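Local structure of nitroreductase (Desulfitobacterium hafniense, 3PXV) at residues 7-12 against 123-128; 11-16 against 116-121; 97-102 against 111-116. The protein binds flavin mononucleotide and probably acts as an FMN-dependent oxidoreductase of the nitroreductase family. One frame throughout, in Å; residues are numbered along the deposited sequence.

How the interactions relate
All three contacts use helix 106-126, taken at successive places along its length. Interactions 1 and 2 also share helix 5-12 and its end, and they touch through T125 OG1 and R13 CG, 3.5 Å apart. Interaction 1 is partly buried and apolar, and carries polar groups at its margin. Interaction 2 is buried and mixes a light hold on an arginine with strong bonds to the flavin phosphate. Interaction 3 is buried and purely apolar, a strand against the helix. It meets interaction 2 where I120 CD1 packs 3.5 Å from I97 CG2. Each of the three regions also reaches the second subunit.

Interaction 1. Residues 7-12 against 123-128; sequences LKVIAE and AATSLG
V9 of helix 5-12 sets its two methyl groups against T125 and S126, in the last turn of helix 106-126. This apolar contact is small, and no hydrogen bond joins the two segments. The CA atoms of V9 and S126 are 5.9 Å apart. CG1 of V9, anti to the backbone N (chi1 166°), meets T125 CB at 4.0 Å. CG2 of V9 lies over S126, 3.9 Å from its CA. The V9 and T125 side chains lie alongside, pointing opposite ways. E12 adds a third apolar touch, with its CG 3.9 Å from the T125 methyl CG2. The same T125 methyl also lies 4.0 Å from V9 CG1, so both V9 and E12 pack on it. An alanine at V9 would lack both methyls and would probably open a gap beside T125 CB and the S126 backbone.

The polar groups find their partners to the side of this patch. K8 NZ and E12 OE1, one turn apart on helix 5-12, form a weak salt bridge of 3.3 Å. T125 OG1 bonds to A121 O in its own helix and to N131 ND2. S126 OG folds back (chi1 74°) to bond A123 O at 2.7 Å, tilted out of the carbonyl plane. The same OG also bonds N4 ND2 of the second subunit.

The backbone closes helix 106-126 just after S126. G128 has positive phi and gives its N to T125 O at 3.2 Å. The N of I129 bonds A124 O. This is a Schellman motif, with G128 as the C-prime residue. V9 also packs on T6 of the second subunit, so the helix pair lies beside the dimer interface that is characteristic of the nitroreductase fold.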
# COMPACT_ATOMS: atom_id res chain seq x y z
N LEU B 7 -8.80 9.45 -9.99
CA LEU B 7 -7.74 9.08 -10.92
C LEU B 7 -6.82 10.28 -11.17
O LEU B 7 -5.65 10.09 -11.49
CB LEU B 7 -8.33 8.57 -12.24
CG LEU B 7 -9.23 7.31 -12.20
CD1 LEU B 7 -9.73 6.94 -13.60
CD2 LEU B 7 -8.49 6.11 -11.59
N LYS B 8 -7.33 11.51 -11.05
CA LYS B 8 -6.47 12.69 -11.26
C LYS B 8 -5.53 12.82 -10.06
O LYS B 8 -4.32 13.08 -10.20
CB LYS B 8 -7.32 13.95 -11.47
CG LYS B 8 -6.55 15.29 -11.55
CD LYS B 8 -7.46 16.45 -12.05
CE LYS B 8 -6.82 17.86 -11.88
NZ LYS B 8 -6.80 18.30 -10.45
N VAL B 9 -6.09 12.55 -8.87
CA VAL B 9 -5.32 12.59 -7.65
C VAL B 9 -4.23 11.53 -7.70
O VAL B 9 -3.11 11.78 -7.30
CB VAL B 9 -6.21 12.46 -6.40
CG1 VAL B 9 -5.37 12.15 -5.17
CG2 VAL B 9 -7.03 13.78 -6.22
N ILE B 10 -4.55 10.35 -8.19
CA ILE B 10 -3.57 9.28 -8.31
C ILE B 10 -2.46 9.74 -9.25
O ILE B 10 -1.29 9.58 -8.93
CB ILE B 10 -4.21 7.97 -8.82
CG1 ILE B 10 -5.09 7.37 -7.72
CG2 ILE B 10 -3.15 6.99 -9.32
CD1 ILE B 10 -6.20 6.43 -8.21
N ALA B 11 -2.83 10.38 -10.37
CA ALA B 11 -1.88 10.81 -11.39
C ALA B 11 -0.98 11.96 -10.95
O ALA B 11 0.21 11.99 -11.31
CB ALA B 11 -2.58 11.20 -12.70
N GLU B 12 -1.54 12.91 -10.21
CA GLU B 12 -0.80 14.10 -9.81
C GLU B 12 0.02 13.99 -8.52
O GLU B 12 0.85 14.85 -8.27
CB GLU B 12 -1.77 15.29 -9.69
CG GLU B 12 -2.64 15.29 -8.43
CD GLU B 12 -3.84 16.25 -8.53
OE1 GLU B 12 -3.92 17.04 -9.50
OE2 GLU B 12 -4.70 16.20 -7.63
N ALA B 123 -5.13 10.75 0.11
CA ALA B 123 -6.03 11.65 0.85
C ALA B 123 -5.41 13.06 0.99
O ALA B 123 -6.07 14.06 0.77
CB ALA B 123 -6.42 11.07 2.21
N ALA B 124 -4.13 13.12 1.32
CA ALA B 124 -3.47 14.41 1.49
C ALA B 124 -3.45 15.17 0.17
O ALA B 124 -3.74 16.39 0.11
CB ALA B 124 -2.06 14.20 2.00
N THR B 125 -3.17 14.46 -0.91
CA THR B 125 -3.04 15.09 -2.22
C THR B 125 -4.38 15.67 -2.67
O THR B 125 -4.40 16.74 -3.26
CB THR B 125 -2.48 14.13 -3.28
OG1 THR B 125 -1.17 13.71 -2.89
CG2 THR B 125 -2.40 14.80 -4.59
N SER B 126 -5.48 14.96 -2.38
CA SER B 126 -6.83 15.43 -2.73
C SER B 126 -7.20 16.67 -1.95
O SER B 126 -8.07 17.43 -2.38
CB SER B 126 -7.90 14.38 -2.39
OG SER B 126 -8.12 14.32 -0.98
N LEU B 127 -6.57 16.84 -0.78
CA LEU B 127 -6.82 18.00 0.09
C LEU B 127 -5.86 19.15 -0.12
O LEU B 127 -5.89 20.13 0.61
CB LEU B 127 -6.81 17.58 1.57
CG LEU B 127 -7.98 16.69 1.98
CD1 LEU B 127 -7.83 16.11 3.39
CD2 LEU B 127 -9.25 17.49 1.86
N GLY B 128 -5.02 19.06 -1.15
CA GLY B 128 -4.05 20.11 -1.43
C GLY B 128 -2.86 20.09 -0.48
O GLY B 128 -2.09 21.06 -0.43

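Interaction 2. Residues 11-16 against 116-121; sequences AERYSC and LCQTIA. With FMN (flavin mononucleotide), chain F.
R13 runs its CD past the helix 106-126 side chains Q118 and A121, on the way to the FMN phosphate. R13 CD lies 4.0 Å from A121 CB and 3.9 Å from Q118 OE1. The guanidinium and the Q118 amide are turned 49° apart. Beyond CD, the guanidinium meets the phosphate at its edge. R13 NH1 bonds FMN O2P at 2.7 Å. R13 NH2 bonds FMN O3P at 3.0 Å, with a fairly straight N-H...O angle of 164°. A weak bond from NH2 to O2P is added. S15 grips the same phosphate with its backbone N, which gives a bond of 2.8 Å to O1P. S15 OG donates to FMN O2P at 2.6 Å, so O2P is held by both residues.

A water 2.8 Å from R13 NE, in the guanidinium plane, helps hold the group, which its bonds to the phosphate already orient. Q118 NE2 reaches that water through a weak bond. CG of R13 is anti to the backbone N (chi1 177°), and later bends in the chain bring the guanidinium round to the phosphate. Q118 OE1 is buried and has no polar partner in the model. Q118 NE2 is weakly bonded to T119 OG1 of the second subunit. K175, H178, R17 and Y91 also bond this FMN. With R13 and S15, just after helix 5-12, they make up part of the FMN site of this nitroreductase.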
# COMPACT_ATOMS: atom_id res chain seq x y z
N ALA B 11 -2.83 10.38 -10.37
CA ALA B 11 -1.88 10.81 -11.39
C ALA B 11 -0.98 11.96 -10.95
O ALA B 11 0.21 11.99 -11.31
CB ALA B 11 -2.58 11.20 -12.70
N GLU B 12 -1.54 12.91 -10.21
CA GLU B 12 -0.80 14.10 -9.81
C GLU B 12 0.02 13.99 -8.52
O GLU B 12 0.85 14.85 -8.27
CB GLU B 12 -1.77 15.29 -9.69
CG GLU B 12 -2.64 15.29 -8.43
CD GLU B 12 -3.84 16.25 -8.53
OE1 GLU B 12 -3.92 17.04 -9.50
OE2 GLU B 12 -4.70 16.20 -7.63
N ARG B 13 -0.21 12.94 -7.73
CA ARG B 13 0.49 12.75 -6.48
C ARG B 13 1.95 12.61 -6.79
O ARG B 13 2.32 11.84 -7.64
CB ARG B 13 0.02 11.51 -5.77
CG ARG B 13 0.78 11.22 -4.44
CD ARG B 13 1.10 9.71 -4.25
NE ARG B 13 1.77 9.25 -5.46
CZ ARG B 13 3.05 9.46 -5.77
NH1 ARG B 13 3.89 10.06 -4.94
NH2 ARG B 13 3.51 9.00 -6.91
N TYR B 14 2.77 13.36 -6.07
CA TYR B 14 4.21 13.38 -6.32
C TYR B 14 4.91 13.44 -4.96
O TYR B 14 4.28 13.79 -3.95
CB TYR B 14 4.57 14.63 -7.17
CG TYR B 14 4.48 15.95 -6.41
CD1 TYR B 14 3.27 16.64 -6.31
CD2 TYR B 14 5.61 16.52 -5.80
CE1 TYR B 14 3.18 17.84 -5.60
CE2 TYR B 14 5.52 17.74 -5.10
CZ TYR B 14 4.30 18.39 -5.00
OH TYR B 14 4.20 19.58 -4.32
N SER B 15 6.20 13.11 -4.94
CA SER B 15 6.98 13.17 -3.71
C SER B 15 7.54 14.57 -3.49
O SER B 15 8.42 15.02 -4.22
CB SER B 15 8.12 12.16 -3.75
OG SER B 15 7.62 10.86 -3.58
N CYS B 16 7.05 15.28 -2.50
CA CYS B 16 7.54 16.62 -2.21
C CYS B 16 8.81 16.58 -1.36
O CYS B 16 8.85 15.86 -0.33
CB CYS B 16 6.46 17.44 -1.50
SG CYS B 16 6.95 19.08 -0.99
N LEU B 116 -1.89 1.44 3.74
CA LEU B 116 -2.32 2.58 4.53
C LEU B 116 -1.54 3.85 4.16
O LEU B 116 -2.14 4.95 4.08
CB LEU B 116 -2.22 2.24 6.00
CG LEU B 116 -2.62 3.26 7.07
CD1 LEU B 116 -3.10 2.55 8.31
CD2 LEU B 116 -1.44 4.21 7.38
N CYS B 117 -0.23 3.73 3.93
CA CYS B 117 0.57 4.92 3.60
C CYS B 117 0.12 5.54 2.30
O CYS B 117 0.08 6.75 2.19
CB CYS B 117 2.07 4.63 3.65
SG CYS B 117 2.59 4.40 5.38
N GLN B 118 -0.25 4.71 1.31
CA GLN B 118 -0.77 5.23 0.03
C GLN B 118 -2.13 5.89 0.28
O GLN B 118 -2.41 6.94 -0.29
CB GLN B 118 -0.86 4.12 -1.04
CG GLN B 118 -1.43 4.55 -2.38
CD GLN B 118 -0.62 5.60 -3.13
OE1 GLN B 118 0.23 6.25 -2.57
NE2 GLN B 118 -0.91 5.78 -4.42
N THR B 119 -2.96 5.31 1.14
CA THR B 119 -4.25 5.94 1.43
C THR B 119 -4.03 7.34 2.01
O THR B 119 -4.72 8.31 1.64
CB THR B 119 -5.05 5.10 2.37
OG1 THR B 119 -5.19 3.80 1.81
CG2 THR B 119 -6.42 5.74 2.61
N ILE B 120 -3.05 7.47 2.90
CA ILE B 120 -2.68 8.78 3.44
C ILE B 120 -2.25 9.73 2.31
O ILE B 120 -2.77 10.85 2.20
CB ILE B 120 -1.51 8.69 4.47
CG1 ILE B 120 -1.94 7.91 5.71
CG2 ILE B 120 -1.02 10.11 4.81
CD1 ILE B 120 -0.88 7.72 6.77
N ALA B 121 -1.32 9.28 1.48
CA ALA B 121 -0.76 10.14 0.45
C ALA B 121 -1.84 10.62 -0.50
O ALA B 121 -1.88 11.81 -0.85
CB ALA B 121 0.40 9.44 -0.32
N1 FMN F . 11.89 9.60 -0.78
C2 FMN F . 12.79 10.27 0.03
O2 FMN F . 13.28 11.35 -0.30
N3 FMN F . 13.15 9.73 1.23
C4 FMN F . 12.65 8.52 1.66
O4 FMN F . 13.02 8.10 2.74
C4A FMN F . 11.74 7.84 0.84
N5 FMN F . 11.21 6.64 1.22
C5A FMN F . 10.13 6.12 0.54
C6 FMN F . 9.44 5.04 1.09
C7 FMN F . 8.35 4.49 0.44
C7M FMN F . 7.64 3.35 1.06
C8 FMN F . 7.95 5.02 -0.78
C8M FMN F . 6.79 4.47 -1.54
C9 FMN F . 8.64 6.10 -1.34
C9A FMN F . 9.75 6.66 -0.67
N10 FMN F . 10.46 7.73 -1.19
C10 FMN F . 11.36 8.39 -0.38
C1' FMN F . 9.86 8.50 -2.32
C2' FMN F . 10.23 7.85 -3.64
O2' FMN F . 11.56 8.23 -3.96
C3' FMN F . 9.24 8.29 -4.72
O3' FMN F . 7.93 7.85 -4.40
C4' FMN F . 9.63 7.69 -6.06
O4' FMN F . 10.87 8.24 -6.39
C5' FMN F . 8.61 8.00 -7.16
O5' FMN F . 8.44 9.40 -7.29
P FMN F . 7.03 10.10 -6.99
O1P FMN F . 7.25 11.58 -7.04
O2P FMN F . 6.47 9.73 -5.60
O3P FMN F . 6.14 9.65 -8.11
O HOH W 1 -0.02 7.77 -7.10

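Interaction 3. Residues 97-102 against 111-116; sequences IVVPID and VDCGIL. With FMN (flavin mononucleotide), chain E.
V99 on strand 95-101 presents its two methyls to helix 106-126, where they meet the L116 methyl CD2. L116 CD2 sits 3.5 Å from V99 CG2, nearer than such methyls normally come, and 4.0 Å from V99 CG1. The end of L116 thus settles against both branches of the valine, and the two side chains meet at a slant. One turn earlier on the helix, C113 fills the hollow between V99 and I101. C113 SG, anti to the backbone N (chi1 179°), comes 4.3 Å from V99 CG1. I101 supplies the next bump: its CG2 lies 3.9 Å from C113 CB. V99 and I101, two residues apart on the strand, therefore both face the helix.

The strand and helix run nearly antiparallel, at 163°, and their axes approach to 9.6 Å. Around them L116 packs on W48, and C113 packs on C164 of the neighbouring strand 161-169. Other residues of the helix segment turn to a different partner. I115 CD1 is 3.3 Å from C8M of an FMN hydrogen-bonded by R13 and S15 of the second subunit, and V111 CG1 is 3.5 Å from its C7M. D112 is held by R45 and by the backbone N of G42.

The two segments meet by shape and apolar packing, without a hydrogen bond. The helix thus links the sheet core to the dimethylbenzene edge of the flavin through apolar contacts.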
# COMPACT_ATOMS: atom_id res chain seq x y z
N ILE B 97 2.92 11.63 9.64
CA ILE B 97 2.18 10.55 10.22
C ILE B 97 3.14 9.39 10.24
O ILE B 97 3.69 9.03 9.19
CB ILE B 97 0.95 10.22 9.42
CG1 ILE B 97 -0.07 11.34 9.62
CG2 ILE B 97 0.41 8.87 9.87
CD1 ILE B 97 -1.35 11.19 8.82
N VAL B 98 3.37 8.85 11.43
CA VAL B 98 4.23 7.69 11.64
C VAL B 98 3.34 6.47 11.77
O VAL B 98 2.38 6.51 12.52
CB VAL B 98 5.09 7.86 12.91
CG1 VAL B 98 5.95 6.61 13.16
CG2 VAL B 98 5.98 9.14 12.76
N VAL B 99 3.64 5.41 11.01
CA VAL B 99 2.86 4.17 11.02
C VAL B 99 3.69 3.01 11.56
O VAL B 99 4.46 2.40 10.84
CB VAL B 99 2.31 3.80 9.63
CG1 VAL B 99 1.39 2.59 9.75
CG2 VAL B 99 1.55 4.93 9.04
N PRO B 100 3.58 2.76 12.87
CA PRO B 100 4.28 1.62 13.41
C PRO B 100 3.52 0.33 13.09
O PRO B 100 2.33 0.36 12.81
CB PRO B 100 4.25 1.90 14.92
CG PRO B 100 2.98 2.61 15.11
CD PRO B 100 2.90 3.53 13.92
N ILE B 101 4.20 -0.80 13.16
CA ILE B 101 3.55 -2.05 12.80
C ILE B 101 3.97 -3.17 13.75
O ILE B 101 5.00 -3.07 14.43
CB ILE B 101 3.84 -2.46 11.32
CG1 ILE B 101 5.32 -2.69 11.06
CG2 ILE B 101 3.35 -1.43 10.32
CD1 ILE B 101 5.54 -3.41 9.73
N ASP B 102 3.14 -4.21 13.79
CA ASP B 102 3.41 -5.40 14.59
C ASP B 102 4.36 -6.25 13.74
O ASP B 102 3.99 -6.67 12.66
CB ASP B 102 2.10 -6.14 14.88
CG ASP B 102 2.27 -7.33 15.84
OD1 ASP B 102 3.40 -7.74 16.14
OD2 ASP B 102 1.24 -7.86 16.31
N VAL B 111 2.72 -5.24 3.74
CA VAL B 111 1.76 -4.97 2.66
C VAL B 111 0.67 -3.99 3.21
O VAL B 111 0.49 -2.87 2.69
CB VAL B 111 1.14 -6.30 2.14
CG1 VAL B 111 -0.08 -6.04 1.24
CG2 VAL B 111 2.22 -7.21 1.43
N ASP B 112 0.04 -4.37 4.31
CA ASP B 112 -0.95 -3.54 4.97
C ASP B 112 -0.41 -2.15 5.23
O ASP B 112 -1.13 -1.15 5.07
CB ASP B 112 -1.42 -4.15 6.30
CG ASP B 112 -2.19 -5.45 6.13
OD1 ASP B 112 -2.68 -5.75 5.03
OD2 ASP B 112 -2.32 -6.20 7.12
N CYS B 113 0.86 -2.09 5.64
CA CYS B 113 1.49 -0.82 5.93
C CYS B 113 1.51 0.08 4.71
O CYS B 113 1.18 1.27 4.82
CB CYS B 113 2.91 -1.00 6.49
SG CYS B 113 3.77 0.59 6.84
N GLY B 114 1.88 -0.50 3.56
CA GLY B 114 1.94 0.24 2.30
C GLY B 114 0.57 0.66 1.83
O GLY B 114 0.39 1.73 1.27
N ILE B 115 -0.42 -0.20 2.07
CA ILE B 115 -1.80 0.11 1.73
C ILE B 115 -2.25 1.34 2.47
O ILE B 115 -2.90 2.20 1.90
CB ILE B 115 -2.72 -1.04 2.08
CG1 ILE B 115 -2.46 -2.19 1.10
CG2 ILE B 115 -4.18 -0.58 2.06
CD1 ILE B 115 -3.30 -3.44 1.30
N LEU B 116 -1.89 1.44 3.74
CA LEU B 116 -2.32 2.58 4.53
C LEU B 116 -1.54 3.85 4.16
O LEU B 116 -2.14 4.95 4.08
CB LEU B 116 -2.22 2.24 6.00
CG LEU B 116 -2.62 3.26 7.07
CD1 LEU B 116 -3.10 2.55 8.31
CD2 LEU B 116 -1.44 4.21 7.38
N1 FMN E . -10.05 -11.33 1.48
C2 FMN E . -10.36 -12.56 0.91
O2 FMN E . -11.54 -12.95 0.87
N3 FMN E . -9.33 -13.35 0.39
C4 FMN E . -8.02 -12.89 0.46
O4 FMN E . -7.13 -13.61 -0.01
C4A FMN E . -7.72 -11.63 1.05
N5 FMN E . -6.43 -11.13 1.13
C5A FMN E . -6.20 -9.79 1.46
C6 FMN E . -4.93 -9.24 1.30
C7 FMN E . -4.66 -7.90 1.61
C7M FMN E . -3.29 -7.32 1.42
C8 FMN E . -5.68 -7.13 2.11
C8M FMN E . -5.45 -5.71 2.45
C9 FMN E . -6.96 -7.68 2.28
C9A FMN E . -7.25 -9.01 1.96
N10 FMN E . -8.52 -9.60 2.13
C10 FMN E . -8.77 -10.85 1.56
C1' FMN E . -9.72 -8.79 2.52
C2' FMN E . -9.75 -8.35 3.97
O2' FMN E . -10.44 -9.30 4.73
C3' FMN E . -10.47 -6.99 4.10
O3' FMN E . -9.69 -5.91 3.58
C4' FMN E . -10.81 -6.68 5.55
O4' FMN E . -11.71 -7.66 6.03
C5' FMN E . -11.37 -5.26 5.73
O5' FMN E . -12.64 -5.21 5.13
P FMN E . -12.95 -4.18 3.99
O1P FMN E . -14.28 -4.67 3.44
O2P FMN E . -11.97 -4.29 2.86
O3P FMN E . -13.04 -2.80 4.61